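Long-range contact in transcriptional activator TenA-1 (Sulfolobus solfataricus P2, PDB 2QZC), which probably acts in thiamin metabolism as a TenA-like thiaminase with a heme oxygenase-like fold, despite its name as a transcriptional activator: residues K105-Y113 and S206-Y214. Numbering follows the deposited sequence.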
loop_
_atom_site.group_PDB
_atom_site.type_symbol
_atom_site.label_atom_id
_atom_site.label_comp_id
_atom_site.label_asym_id
_atom_site.label_seq_id
_atom_site.Cartn_x
_atom_site.Cartn_y
_atom_site.Cartn_z
ATOM N N LYS A 105 21.637 -0.289 -10.699
ATOM C CA LYS A 105 22.461 -0.671 -11.842
ATOM C C LYS A 105 22.955 -2.113 -11.810
ATOM O O LYS A 105 23.229 -2.677 -12.872
ATOM C CB LYS A 105 23.632 0.296 -12.045
ATOM C CG LYS A 105 23.180 1.722 -12.478
ATOM N N THR A 106 23.036 -2.720 -10.623
ATOM C CA THR A 106 23.436 -4.137 -10.507
ATOM C C THR A 106 22.244 -4.982 -10.974
ATOM O O THR A 106 21.104 -4.661 -10.690
ATOM C CB THR A 106 23.803 -4.503 -9.073
ATOM O OG1 THR A 106 24.890 -3.650 -8.655
ATOM C CG2 THR A 106 24.277 -5.961 -8.967
ATOM N N GLY A 107 22.520 -6.014 -11.751
ATOM C CA GLY A 107 21.445 -6.894 -12.192
ATOM C C GLY A 107 21.029 -7.854 -11.095
ATOM O O GLY A 107 21.623 -7.922 -10.013
ATOM N N TYR A 108 19.964 -8.581 -11.353
ATOM C CA TYR A 108 19.552 -9.641 -10.463
ATOM C C TYR A 108 20.379 -10.903 -10.755
ATOM O O TYR A 108 20.707 -11.170 -11.906
ATOM C CB TYR A 108 18.116 -10.069 -10.741
ATOM C CG TYR A 108 17.001 -9.057 -10.524
ATOM C CD1 TYR A 108 16.597 -8.242 -11.567
ATOM C CD2 TYR A 108 16.335 -8.953 -9.321
ATOM C CE1 TYR A 108 15.540 -7.364 -11.420
ATOM C CE2 TYR A 108 15.287 -8.061 -9.143
ATOM C CZ TYR A 108 14.885 -7.282 -10.203
ATOM O OH TYR A 108 13.829 -6.399 -10.091
ATOM N N ASN A 109 20.694 -11.685 -9.726
ATOM C CA ASN A 109 21.107 -13.055 -10.000
ATOM C C ASN A 109 19.840 -13.891 -10.352
ATOM O O ASN A 109 18.690 -13.436 -10.199
ATOM C CB ASN A 109 21.967 -13.661 -8.909
ATOM C CG ASN A 109 21.281 -13.833 -7.566
ATOM O OD1 ASN A 109 20.091 -14.120 -7.494
ATOM N ND2 ASN A 109 22.062 -13.670 -6.475
ATOM N N LEU A 110 20.041 -15.086 -10.890
ATOM C CA LEU A 110 18.912 -15.881 -11.377
ATOM C C LEU A 110 17.927 -16.188 -10.258
ATOM O O LEU A 110 16.702 -16.079 -10.469
ATOM C CB LEU A 110 19.418 -17.199 -11.986
ATOM C CG LEU A 110 18.346 -18.198 -12.448
ATOM C CD1 LEU A 110 17.385 -17.582 -13.426
ATOM C CD2 LEU A 110 18.992 -19.466 -13.051
ATOM N N ILE A 111 18.412 -16.563 -9.079
ATOM C CA ILE A 111 17.510 -16.911 -7.998
ATOM C C ILE A 111 16.668 -15.714 -7.544
ATOM O O ILE A 111 15.457 -15.854 -7.331
ATOM C CB ILE A 111 18.276 -17.490 -6.801
ATOM C CG1 ILE A 111 19.016 -18.758 -7.176
ATOM C CG2 ILE A 111 17.301 -17.816 -5.647
ATOM C CD1 ILE A 111 18.121 -19.913 -7.654
ATOM N N ASN A 112 17.288 -14.543 -7.425
ATOM C CA ASN A 112 16.546 -13.324 -7.041
ATOM C C ASN A 112 15.505 -12.971 -8.099
ATOM O O ASN A 112 14.342 -12.604 -7.829
ATOM C CB ASN A 112 17.549 -12.205 -6.835
ATOM C CG ASN A 112 16.983 -10.986 -6.144
ATOM O OD1 ASN A 112 15.856 -11.001 -5.653
ATOM N ND2 ASN A 112 17.823 -9.920 -6.093
ATOM N N TYR A 113 15.924 -13.079 -9.363
ATOM C CA TYR A 113 14.988 -12.799 -10.466
ATOM C C TYR A 113 13.762 -13.696 -10.363
ATOM O O TYR A 113 12.593 -13.280 -10.366
ATOM C CB TYR A 113 15.673 -12.943 -11.837
ATOM C CG TYR A 113 14.744 -12.442 -12.934
ATOM C CD1 TYR A 113 14.610 -11.095 -13.184
ATOM C CD2 TYR A 113 13.977 -13.294 -13.669
ATOM C CE1 TYR A 113 13.724 -10.610 -14.127
ATOM C CE2 TYR A 113 13.059 -12.808 -14.634
ATOM C CZ TYR A 113 12.967 -11.467 -14.862
ATOM O OH TYR A 113 12.038 -10.973 -15.751
ATOM N N SER A 206 24.446 -15.969 -2.891
ATOM C CA SER A 206 25.292 -14.945 -2.283
ATOM C C SER A 206 26.648 -15.558 -1.904
ATOM O O SER A 206 27.683 -14.941 -2.166
ATOM C CB SER A 206 24.594 -14.261 -1.113
ATOM O OG SER A 206 23.589 -13.359 -1.575
ATOM N N LEU A 207 26.674 -16.747 -1.289
ATOM C CA LEU A 207 27.977 -17.391 -0.977
ATOM C C LEU A 207 28.846 -17.581 -2.229
ATOM O O LEU A 207 30.064 -17.437 -2.175
ATOM C CB LEU A 207 27.760 -18.721 -0.237
ATOM C CG LEU A 207 27.204 -18.653 1.172
ATOM C CD1 LEU A 207 26.937 -20.074 1.735
ATOM C CD2 LEU A 207 28.140 -17.879 2.110
ATOM N N ARG A 208 28.218 -17.871 -3.368
ATOM C CA ARG A 208 28.913 -18.081 -4.632
ATOM C C ARG A 208 29.167 -16.790 -5.399
ATOM O O ARG A 208 29.924 -16.806 -6.386
ATOM C CB ARG A 208 28.076 -18.983 -5.546
ATOM C CG ARG A 208 27.878 -20.415 -5.071
ATOM C CD ARG A 208 27.281 -21.259 -6.171
ATOM N NE ARG A 208 25.940 -20.804 -6.554
ATOM C CZ ARG A 208 24.784 -21.360 -6.210
ATOM N NH1 ARG A 208 24.707 -22.451 -5.489
ATOM N NH2 ARG A 208 23.643 -20.809 -6.617
ATOM N N LYS A 209 28.520 -15.681 -5.012
ATOM C CA LYS A 209 28.503 -14.450 -5.789
ATOM C C LYS A 209 28.128 -14.759 -7.242
ATOM O O LYS A 209 28.864 -14.444 -8.181
ATOM C CB LYS A 209 29.799 -13.637 -5.656
ATOM C CG LYS A 209 30.022 -13.156 -4.230
ATOM C CD LYS A 209 31.074 -12.036 -4.097
ATOM C CE LYS A 209 32.390 -12.401 -4.679
ATOM N NZ LYS A 209 33.267 -11.162 -4.636
ATOM N N ASP A 210 26.942 -15.351 -7.426
ATOM C CA ASP A 210 26.453 -15.724 -8.760
ATOM C C ASP A 210 26.363 -14.545 -9.725
ATOM O O ASP A 210 26.178 -13.413 -9.309
ATOM C CB ASP A 210 25.067 -16.354 -8.706
ATOM C CG ASP A 210 25.036 -17.774 -8.206
ATOM O OD1 ASP A 210 26.111 -18.453 -8.129
ATOM O OD2 ASP A 210 23.891 -18.243 -7.965
ATOM N N PRO A 211 26.457 -14.808 -11.050
ATOM C CA PRO A 211 26.330 -13.731 -12.037
ATOM C C PRO A 211 25.060 -12.892 -11.892
ATOM O O PRO A 211 23.965 -13.443 -11.800
ATOM C CB PRO A 211 26.281 -14.472 -13.369
ATOM C CG PRO A 211 27.078 -15.723 -13.114
ATOM C CD PRO A 211 26.770 -16.105 -11.692
ATOM N N THR A 212 25.229 -11.584 -11.918
ATOM C CA THR A 212 24.131 -10.629 -11.751
ATOM C C THR A 212 23.723 -10.036 -13.098
ATOM O O THR A 212 23.790 -8.838 -13.312
ATOM C CB THR A 212 24.530 -9.575 -10.725
ATOM O OG1 THR A 212 25.777 -8.965 -11.130
ATOM C CG2 THR A 212 24.713 -10.166 -9.304
ATOM N N VAL A 213 23.273 -10.915 -13.967
ATOM C CA VAL A 213 23.006 -10.573 -15.382
ATOM C C VAL A 213 21.537 -10.443 -15.767
ATOM O O VAL A 213 21.257 -10.044 -16.892
ATOM C CB VAL A 213 23.729 -11.563 -16.322
ATOM C CG1 VAL A 213 25.255 -11.498 -16.111
ATOM C CG2 VAL A 213 23.252 -13.000 -16.151
ATOM N N TYR A 214 20.612 -10.765 -14.854
ATOM C CA TYR A 214 19.192 -10.725 -15.136
ATOM C C TYR A 214 18.569 -9.389 -14.798
ATOM O O TYR A 214 19.130 -8.535 -14.127
ATOM C CB TYR A 214 18.478 -11.878 -14.399
ATOM C CG TYR A 214 18.862 -13.221 -14.905
ATOM C CD1 TYR A 214 19.984 -13.871 -14.440
ATOM C CD2 TYR A 214 18.087 -13.816 -15.924
ATOM C CE1 TYR A 214 20.355 -15.139 -15.003
ATOM C CE2 TYR A 214 18.421 -15.034 -16.449
ATOM C CZ TYR A 214 19.538 -15.676 -15.993
ATOM O OH TYR A 214 19.787 -16.905 -16.593
ATOM O OXT TYR A 214 17.441 -9.143 -15.250
HETATM O O HOH W 1 25.486 -6.406 -12.436
HETATM O O HOH W 2 21.406 -13.887 -3.551
HETATM O O HOH W 3 22.811 -15.918 -11.513
HETATM O O HOH W 4 21.622 -17.212 -9.064
#
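Y214, the C-terminal residue, is clasped by Y108, L110 and Y113, illustrating how a chain end can be pinned by backbone and side chain together. Two reciprocal backbone bonds pair it with Y108: Y108 N to Y214 O (2.9 Å) and Y214 N to Y108 O (3.0 Å). Because V213 and Y214 lie opposite the single residue Y108, the pairing is a classic beta bulge.

With CG anti to its backbone N (chi1 175°), the L110 side chain runs beside that of Y214, pointing the same way, and brings CD1 over one face of the ring in a CH-pi contact, 4.1 Å from the centroid and offset toward the rim. At the ring's edge sits Y108 O, and the Y113 side chain crosses that of Y214 at about a right angle, CB to CB 3.9 Å. Across the strand-like pairing, T212 CB rests on G107 O at 3.4 Å.

Further back, a water links L110 N to P211 O, and N109 CB packs on D210 CB at 4.1 Å, while N109 OD1 caps the helix by accepting from N112 N. R208 and D210 form a side-on, two-pronged salt bridge, R208 NE to D210 OD1 at 2.8 Å and R208 NH2 to D210 OD2, both near the guanidinium plane; a second water joins D210 OD2 to I111 N. Replacing D210 by an alanine removes the carboxylate, which would probably leave the R208 guanidinium without its anionic mate and the water on I111 N without its acceptor.

The contact thus joins the tail after helix 186-208 to the loop leading into helix 110-125 and to its first turn, at the surface of an all-helical, heme oxygenase-like fold. Helix 38-63 backs both segments: Q47 bonds G107 O, N109 N and N112 ND2, and Y43 OH bonds N109 ND2 and D210 O.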